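Local coordinates for protein Cyclo(L-leucyl-L-leucyl) synthase (Staphylococcus haemolyticus, PDB 6EZ3) that catalyses the ATP-independent formation of cyclodipeptides, chiefly cyclo(L-leucyl-L-leucyl), from aminoacyl-tRNAs, at residues N35-N47 with I88-K100. Sequence-based numbering, arbitrary orientation.
Sequences NESYIRKIIQWAN and IRFCEDEIIKCNK
Arg40 reaches from helix 36-47 into a hole formed by Phe90, Asp93, Glu94 and Lys97 on helix 88-97, the two axes 9.8 Å apart and crossing at -38°. With CG beside its backbone N (chi1 -61°) and the chain extended to NE, its NH2 meets the anti lone pair of Glu94 OE2 at 2.8 Å in a nearly straight bond. That oxygen lies in the guanidinium plane, while the carboxylate stands almost perpendicular to it (86°). Lys97 NZ reaches Glu94 OE2 at 2.9 Å, from within its own helix. The other oxygen, Glu94 OE1, accepts from Gln44 NE2 at 3.2 Å, so both carboxylate oxygens are held; a bend at chi2 folds Glu94 into this position. At the start of helix 36-47, Glu36 lays CG over one face of the Phe90 ring, a CH-pi contact 3.6 Å from the centroid. Deeper in, Ile43 CD1 packs on Cys91 and Ile95, and Ile43 and Ile95 both rest on Ile55 of strand 52-57, layering the helix pair against the central sheet. Arg40 and Lys97 are close like charges, yet they share Glu94, whose buried carboxylate is probably kept ionised by this pairing.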
ATOM      1  N   ASN A  35      10.725   9.649  -3.506  1.00 55.63           N
ATOM      2  CA  ASN A  35      11.485  10.377  -4.504  1.00 55.32           C
ATOM      3  C   ASN A  35      12.421   9.400  -5.187  1.00 64.11           C
ATOM      4  O   ASN A  35      12.758   8.340  -4.626  1.00 64.22           O
ATOM      5  CB  ASN A  35      12.285  11.528  -3.889  1.00 47.31           C
ATOM      6  CG  ASN A  35      13.182  11.185  -2.724  1.00 64.15           C
ATOM      7  OD1 ASN A  35      14.158  10.423  -2.805  1.00 47.04           O
ATOM      8  ND2 ASN A  35      12.894  11.817  -1.608  1.00 68.34           N
ATOM      9  N   GLU A  36      12.862   9.778  -6.400  1.00 61.54           N
ATOM     10  CA  GLU A  36      13.743   8.995  -7.248  1.00 60.32           C
ATOM     11  C   GLU A  36      14.872   8.357  -6.456  1.00 60.82           C
ATOM     12  O   GLU A  36      15.121   7.177  -6.638  1.00 61.41           O
ATOM     13  CB  GLU A  36      14.254   9.865  -8.408  1.00 61.93           C
ATOM     14  CG  GLU A  36      15.051   9.119  -9.464  1.00 74.91           C
ATOM     15  CD  GLU A  36      15.815   9.994 -10.436  1.00 98.89           C
ATOM     16  OE1 GLU A  36      15.272  11.043 -10.856  1.00 95.25           O
ATOM     17  OE2 GLU A  36      16.953   9.617 -10.797  1.00 95.73           O
ATOM     18  N   SER A  37      15.491   9.097  -5.533  1.00 55.62           N
ATOM     19  CA  SER A  37      16.599   8.586  -4.724  1.00 55.23           C
ATOM     20  C   SER A  37      16.173   7.427  -3.829  1.00 55.62           C
ATOM     21  O   SER A  37      16.756   6.338  -3.902  1.00 55.33           O
ATOM     22  CB  SER A  37      17.218   9.711  -3.898  1.00 59.59           C
ATOM     23  OG  SER A  37      18.622   9.549  -3.801  1.00 68.78           O
ATOM     24  N   TYR A  38      15.109   7.656  -3.044  1.00 48.87           N
ATOM     25  CA  TYR A  38      14.531   6.678  -2.122  1.00 46.39           C
ATOM     26  C   TYR A  38      14.011   5.415  -2.827  1.00 44.84           C
ATOM     27  O   TYR A  38      14.380   4.293  -2.462  1.00 41.17           O
ATOM     28  CB  TYR A  38      13.404   7.335  -1.306  1.00 45.96           C
ATOM     29  CG  TYR A  38      12.935   6.470  -0.169  1.00 44.57           C
ATOM     30  CD1 TYR A  38      13.737   6.256   0.943  1.00 46.12           C
ATOM     31  CD2 TYR A  38      11.714   5.812  -0.228  1.00 44.57           C
ATOM     32  CE1 TYR A  38      13.340   5.401   1.970  1.00 45.88           C
ATOM     33  CE2 TYR A  38      11.303   4.960   0.797  1.00 45.18           C
ATOM     34  CZ  TYR A  38      12.117   4.768   1.900  1.00 43.92           C
ATOM     35  OH  TYR A  38      11.718   3.978   2.935  1.00 35.15           O
ATOM     36  N   ILE A  39      13.132   5.613  -3.820  1.00 41.04           N
ATOM     37  CA  ILE A  39      12.535   4.527  -4.585  1.00 40.86           C
ATOM     38  C   ILE A  39      13.593   3.518  -5.039  1.00 47.79           C
ATOM     39  O   ILE A  39      13.369   2.306  -4.922  1.00 49.10           O
ATOM     40  CB  ILE A  39      11.682   5.076  -5.729  1.00 42.94           C
ATOM     41  CG1 ILE A  39      10.532   5.906  -5.148  1.00 43.17           C
ATOM     42  CG2 ILE A  39      11.169   3.932  -6.619  1.00 42.63           C
ATOM     43  CD1 ILE A  39       9.966   6.825  -6.061  1.00 55.19           C
ATOM     44  N   ARG A  40      14.765   4.030  -5.484  1.00 42.46           N
ATOM     45  CA  ARG A  40      15.904   3.237  -5.918  1.00 41.36           C
ATOM     46  C   ARG A  40      16.486   2.440  -4.754  1.00 45.79           C
ATOM     47  O   ARG A  40      16.662   1.224  -4.867  1.00 43.82           O
ATOM     48  CB  ARG A  40      16.933   4.143  -6.584  1.00 40.98           C
ATOM     49  CG  ARG A  40      16.310   4.809  -7.805  1.00 58.04           C
ATOM     50  CD  ARG A  40      17.268   5.383  -8.825  1.00 67.59           C
ATOM     51  NE  ARG A  40      16.520   6.107  -9.851  1.00 67.92           N
ATOM     52  CZ  ARG A  40      16.264   5.654 -11.073  1.00 71.95           C
ATOM     53  NH1 ARG A  40      15.575   6.400 -11.932  1.00 49.68           N
ATOM     54  NH2 ARG A  40      16.718   4.464 -11.457  1.00 46.60           N
ATOM     55  N   LYS A  41      16.725   3.133  -3.622  1.00 44.75           N
ATOM     56  CA  LYS A  41      17.239   2.580  -2.375  1.00 45.05           C
ATOM     57  C   LYS A  41      16.440   1.348  -1.981  1.00 48.83           C
ATOM     58  O   LYS A  41      17.031   0.292  -1.782  1.00 51.78           O
ATOM     59  CB  LYS A  41      17.132   3.627  -1.226  1.00 49.10           C
ATOM     60  CG  LYS A  41      18.459   4.232  -0.783  1.00 69.86           C
ATOM     61  CD  LYS A  41      18.471   4.595   0.702  1.00 69.21           C
ATOM     62  CE  LYS A  41      19.658   5.447   1.074  1.00 73.64           C
ATOM     63  NZ  LYS A  41      19.527   6.852   0.597  1.00 82.49           N
ATOM     64  N   ILE A  42      15.102   1.479  -1.871  1.00 41.64           N
ATOM     65  CA  ILE A  42      14.211   0.395  -1.442  1.00 39.73           C
ATOM     66  C   ILE A  42      14.227  -0.775  -2.419  1.00 42.97           C
ATOM     67  O   ILE A  42      14.109  -1.905  -1.980  1.00 42.49           O
ATOM     68  CB  ILE A  42      12.756   0.867  -1.106  1.00 41.55           C
ATOM     69  CG1 ILE A  42      12.119   1.664  -2.252  1.00 40.20           C
ATOM     70  CG2 ILE A  42      12.730   1.648   0.228  1.00 42.32           C
ATOM     71  CD1 ILE A  42      10.724   2.040  -2.075  1.00 45.16           C
ATOM     72  N   ILE A  43      14.387  -0.513  -3.731  1.00 39.06           N
ATOM     73  CA  ILE A  43      14.453  -1.571  -4.736  1.00 37.56           C
ATOM     74  C   ILE A  43      15.769  -2.329  -4.570  1.00 43.27           C
ATOM     75  O   ILE A  43      15.764  -3.561  -4.454  1.00 44.67           O
ATOM     76  CB  ILE A  43      14.209  -1.066  -6.171  1.00 39.20           C
ATOM     77  CG1 ILE A  43      12.781  -0.486  -6.292  1.00 38.89           C
ATOM     78  CG2 ILE A  43      14.478  -2.196  -7.181  1.00 38.56           C
ATOM     79  CD1 ILE A  43      12.184  -0.379  -7.762  1.00 45.83           C
ATOM     80  N   GLN A  44      16.883  -1.593  -4.491  1.00 38.46           N
ATOM     81  CA  GLN A  44      18.182  -2.213  -4.289  1.00 38.58           C
ATOM     82  C   GLN A  44      18.188  -3.077  -3.036  1.00 44.37           C
ATOM     83  O   GLN A  44      18.715  -4.181  -3.082  1.00 44.38           O
ATOM     84  CB  GLN A  44      19.303  -1.163  -4.264  1.00 40.05           C
ATOM     85  CG  GLN A  44      19.767  -0.689  -5.662  1.00 56.86           C
ATOM     86  CD  GLN A  44      20.264  -1.779  -6.598  1.00 77.52           C
ATOM     87  OE1 GLN A  44      20.817  -2.820  -6.178  1.00 76.06           O
ATOM     88  NE2 GLN A  44      20.070  -1.557  -7.902  1.00 65.52           N
ATOM     89  N   TRP A  45      17.527  -2.602  -1.949  1.00 42.65           N
ATOM     90  CA  TRP A  45      17.351  -3.285  -0.658  1.00 42.68           C
ATOM     91  C   TRP A  45      16.503  -4.554  -0.807  1.00 45.09           C
ATOM     92  O   TRP A  45      16.898  -5.609  -0.316  1.00 44.34           O
ATOM     93  CB  TRP A  45      16.706  -2.345   0.389  1.00 41.76           C
ATOM     94  CG  TRP A  45      16.413  -3.009   1.710  1.00 42.64           C
ATOM     95  CD1 TRP A  45      17.293  -3.228   2.727  1.00 45.64           C
ATOM     96  CD2 TRP A  45      15.163  -3.577   2.130  1.00 42.48           C
ATOM     97  NE1 TRP A  45      16.670  -3.898   3.756  1.00 45.27           N
ATOM     98  CE2 TRP A  45      15.364  -4.132   3.412  1.00 46.34           C
ATOM     99  CE3 TRP A  45      13.891  -3.693   1.535  1.00 43.95           C
ATOM    100  CZ2 TRP A  45      14.343  -4.781   4.117  1.00 45.60           C
ATOM    101  CZ3 TRP A  45      12.883  -4.354   2.227  1.00 45.59           C
ATOM    102  CH2 TRP A  45      13.113  -4.880   3.506  1.00 46.31           C
ATOM    103  N   ALA A  46      15.354  -4.448  -1.499  1.00 40.61           N
ATOM    104  CA  ALA A  46      14.452  -5.564  -1.702  1.00 39.86           C
ATOM    105  C   ALA A  46      15.217  -6.604  -2.442  1.00 46.72           C
ATOM    106  O   ALA A  46      15.301  -7.729  -1.962  1.00 46.48           O
ATOM    107  CB  ALA A  46      13.239  -5.133  -2.516  1.00 39.91           C
ATOM    108  N   ASN A  47      15.850  -6.197  -3.566  1.00 45.32           N
ATOM    109  CA  ASN A  47      16.605  -7.043  -4.482  1.00 46.52           C
ATOM    110  C   ASN A  47      17.708  -7.832  -3.819  1.00 54.85           C
ATOM    111  O   ASN A  47      17.844  -9.027  -4.091  1.00 57.49           O
ATOM    112  CB  ASN A  47      17.150  -6.221  -5.635  1.00 47.07           C
ATOM    113  CG  ASN A  47      17.892  -7.020  -6.667  1.00 60.28           C
ATOM    114  OD1 ASN A  47      17.373  -7.972  -7.234  1.00 57.01           O
ATOM    115  ND2 ASN A  47      19.108  -6.609  -6.966  1.00 48.25           N
ATOM    116  N   ILE A  88       6.352   4.441 -12.442  1.00 53.17           N
ATOM    117  CA  ILE A  88       6.586   3.260 -13.275  1.00 53.77           C
ATOM    118  C   ILE A  88       7.927   3.356 -13.985  1.00 59.75           C
ATOM    119  O   ILE A  88       8.726   2.416 -13.891  1.00 60.40           O
ATOM    120  CB  ILE A  88       5.414   2.982 -14.242  1.00 57.34           C
ATOM    121  CG1 ILE A  88       4.194   2.441 -13.456  1.00 58.38           C
ATOM    122  CG2 ILE A  88       5.830   1.998 -15.352  1.00 58.28           C
ATOM    123  CD1 ILE A  88       2.884   2.387 -14.218  1.00 69.51           C
ATOM    124  N   ARG A  89       8.206   4.511 -14.630  1.00 56.20           N
ATOM    125  CA  ARG A  89       9.469   4.733 -15.351  1.00 55.03           C
ATOM    126  C   ARG A  89      10.694   4.610 -14.433  1.00 56.25           C
ATOM    127  O   ARG A  89      11.626   3.915 -14.826  1.00 54.47           O
ATOM    128  CB  ARG A  89       9.450   6.044 -16.142  1.00 54.33           C
ATOM    129  CG  ARG A  89       8.523   5.985 -17.355  1.00 63.72           C
ATOM    130  CD  ARG A  89       8.600   7.238 -18.218  1.00 74.06           C
ATOM    131  NE  ARG A  89       7.345   7.490 -18.932  1.00 83.71           N
ATOM    132  CZ  ARG A  89       7.064   7.034 -20.153  1.00 97.82           C
ATOM    133  NH1 ARG A  89       7.954   6.302 -20.821  1.00 83.70           N
ATOM    134  NH2 ARG A  89       5.889   7.306 -20.716  1.00 77.17           N
ATOM    135  N   PHE A  90      10.658   5.181 -13.200  1.00 53.41           N
ATOM    136  CA  PHE A  90      11.765   5.052 -12.239  1.00 55.31           C
ATOM    137  C   PHE A  90      11.957   3.608 -11.798  1.00 58.89           C
ATOM    138  O   PHE A  90      13.094   3.114 -11.758  1.00 58.07           O
ATOM    139  CB  PHE A  90      11.574   5.918 -10.990  1.00 59.32           C
ATOM    140  CG  PHE A  90      11.756   7.404 -11.176  1.00 65.25           C
ATOM    141  CD1 PHE A  90      12.789   7.907 -11.968  1.00 71.98           C
ATOM    142  CD2 PHE A  90      10.914   8.315 -10.530  1.00 70.15           C
ATOM    143  CE1 PHE A  90      12.946   9.298 -12.156  1.00 74.27           C
ATOM    144  CE2 PHE A  90      11.096   9.703 -10.685  1.00 74.19           C
ATOM    145  CZ  PHE A  90      12.114  10.189 -11.492  1.00 72.72           C
ATOM    146  N   CYS A  91      10.833   2.927 -11.461  1.00 53.77           N
ATOM    147  CA  CYS A  91      10.812   1.535 -11.012  1.00 51.19           C
ATOM    148  C   CYS A  91      11.350   0.579 -12.050  1.00 52.80           C
ATOM    149  O   CYS A  91      12.241  -0.223 -11.748  1.00 51.98           O
ATOM    150  CB  CYS A  91       9.418   1.146 -10.557  1.00 50.45           C
ATOM    151  SG  CYS A  91       8.895   1.977  -9.043  1.00 53.62           S
ATOM    152  N   GLU A  92      10.874   0.712 -13.287  1.00 48.91           N
ATOM    153  CA  GLU A  92      11.342  -0.124 -14.391  1.00 49.02           C
ATOM    154  C   GLU A  92      12.841   0.017 -14.615  1.00 55.11           C
ATOM    155  O   GLU A  92      13.504  -0.982 -14.855  1.00 53.77           O
ATOM    156  CB  GLU A  92      10.573   0.180 -15.665  1.00 49.79           C
ATOM    157  CG  GLU A  92       9.152  -0.345 -15.624  1.00 52.99           C
ATOM    158  CD  GLU A  92       8.401  -0.344 -16.939  1.00 69.02           C
ATOM    159  OE1 GLU A  92       8.951   0.105 -17.975  1.00 51.98           O
ATOM    160  OE2 GLU A  92       7.240  -0.804 -16.921  1.00 60.17           O
ATOM    161  N   ASP A  93      13.377   1.242 -14.459  1.00 54.47           N
ATOM    162  CA  ASP A  93      14.794   1.523 -14.612  1.00 55.24           C
ATOM    163  C   ASP A  93      15.635   0.805 -13.587  1.00 57.64           C
ATOM    164  O   ASP A  93      16.681   0.241 -13.939  1.00 58.26           O
ATOM    165  CB  ASP A  93      15.053   3.022 -14.564  1.00 58.85           C
ATOM    166  CG  ASP A  93      15.479   3.564 -15.912  1.00 86.59           C
ATOM    167  OD1 ASP A  93      16.529   3.099 -16.439  1.00 89.97           O
ATOM    168  OD2 ASP A  93      14.760   4.441 -16.456  1.00 95.90           O
ATOM    169  N   GLU A  94      15.166   0.788 -12.330  1.00 51.99           N
ATOM    170  CA  GLU A  94      15.891   0.132 -11.244  1.00 51.17           C
ATOM    171  C   GLU A  94      15.846  -1.366 -11.317  1.00 53.28           C
ATOM    172  O   GLU A  94      16.841  -2.017 -10.969  1.00 52.17           O
ATOM    173  CB  GLU A  94      15.417   0.607  -9.879  1.00 52.39           C
ATOM    174  CG  GLU A  94      16.128   1.862  -9.443  1.00 60.20           C
ATOM    175  CD  GLU A  94      17.645   1.809  -9.362  1.00 73.77           C
ATOM    176  OE1 GLU A  94      18.209   0.869  -8.747  1.00 54.66           O
ATOM    177  OE2 GLU A  94      18.268   2.739  -9.916  1.00 61.14           O
ATOM    178  N   ILE A  95      14.689  -1.918 -11.772  1.00 47.52           N
ATOM    179  CA  ILE A  95      14.512  -3.356 -11.922  1.00 45.64           C
ATOM    180  C   ILE A  95      15.488  -3.873 -12.987  1.00 47.40           C
ATOM    181  O   ILE A  95      16.156  -4.874 -12.737  1.00 47.26           O
ATOM    182  CB  ILE A  95      13.026  -3.718 -12.150  1.00 48.85           C
ATOM    183  CG1 ILE A  95      12.189  -3.446 -10.878  1.00 47.10           C
ATOM    184  CG2 ILE A  95      12.858  -5.186 -12.621  1.00 52.59           C
ATOM    185  CD1 ILE A  95      10.720  -3.104 -11.171  1.00 43.49           C
ATOM    186  N   ILE A  96      15.678  -3.119 -14.104  1.00 42.33           N
ATOM    187  CA  ILE A  96      16.652  -3.487 -15.145  1.00 41.13           C
ATOM    188  C   ILE A  96      18.067  -3.507 -14.571  1.00 42.61           C
ATOM    189  O   ILE A  96      18.810  -4.477 -14.794  1.00 42.90           O
ATOM    190  CB  ILE A  96      16.586  -2.610 -16.400  1.00 43.87           C
ATOM    191  CG1 ILE A  96      15.209  -2.675 -17.068  1.00 44.92           C
ATOM    192  CG2 ILE A  96      17.665  -3.062 -17.380  1.00 44.71           C
ATOM    193  CD1 ILE A  96      14.761  -1.359 -17.725  1.00 58.30           C
ATOM    194  N   LYS A  97      18.418  -2.462 -13.796  1.00 35.36           N
ATOM    195  CA  LYS A  97      19.730  -2.379 -13.171  1.00 34.43           C
ATOM    196  C   LYS A  97      19.991  -3.591 -12.284  1.00 40.58           C
ATOM    197  O   LYS A  97      21.141  -3.966 -12.087  1.00 37.03           O
ATOM    198  CB  LYS A  97      19.844  -1.097 -12.357  1.00 36.19           C
ATOM    199  CG  LYS A  97      19.918   0.201 -13.178  1.00 34.46           C
ATOM    200  CD  LYS A  97      20.416   1.357 -12.320  1.00 29.30           C
ATOM    201  CE  LYS A  97      19.783   2.662 -12.676  1.00 40.94           C
ATOM    202  NZ  LYS A  97      20.232   3.718 -11.741  1.00 56.04           N
ATOM    203  N   CYS A  98      18.905  -4.235 -11.787  1.00 43.36           N
ATOM    204  CA  CYS A  98      18.963  -5.416 -10.916  1.00 45.05           C
ATOM    205  C   CYS A  98      19.026  -6.733 -11.696  1.00 51.68           C
ATOM    206  O   CYS A  98      19.164  -7.808 -11.085  1.00 50.26           O
ATOM    207  CB  CYS A  98      17.809  -5.406  -9.921  1.00 45.10           C
ATOM    208  SG  CYS A  98      17.915  -4.093  -8.689  1.00 49.07           S
ATOM    209  N   ASN A  99      18.971  -6.640 -13.049  1.00 50.37           N
ATOM    210  CA  ASN A  99      18.942  -7.772 -13.981  1.00 51.03           C
ATOM    211  C   ASN A  99      17.732  -8.680 -13.657  1.00 57.87           C
ATOM    212  O   ASN A  99      17.837  -9.915 -13.528  1.00 58.93           O
ATOM    213  CB  ASN A  99      20.265  -8.548 -14.037  1.00 47.33           C
ATOM    214  CG  ASN A  99      20.346  -9.510 -15.204  1.00 60.96           C
ATOM    215  OD1 ASN A  99      19.753  -9.290 -16.285  1.00 47.37           O
ATOM    216  ND2 ASN A  99      21.060 -10.617 -14.989  1.00 52.81           N
ATOM    217  N   LYS A 100      16.587  -8.027 -13.479  1.00 53.04           N
ATOM    218  CA  LYS A 100      15.337  -8.686 -13.196  1.00 52.33           C
ATOM    219  C   LYS A 100      14.315  -8.221 -14.250  1.00 55.69           C
ATOM    220  O   LYS A 100      14.474  -7.141 -14.841  1.00 55.39           O
ATOM    221  CB  LYS A 100      14.892  -8.449 -11.728  1.00 53.68           C
ATOM    222  CG  LYS A 100      15.733  -9.254 -10.712  1.00 63.80           C
ATOM    223  CD  LYS A 100      15.011  -9.500  -9.378  1.00 74.53           C
ATOM    224  CE  LYS A 100      15.759 -10.447  -8.452  1.00 72.24           C
ATOM    225  NZ  LYS A 100      15.168 -10.470  -7.076  1.00 76.72           N
TER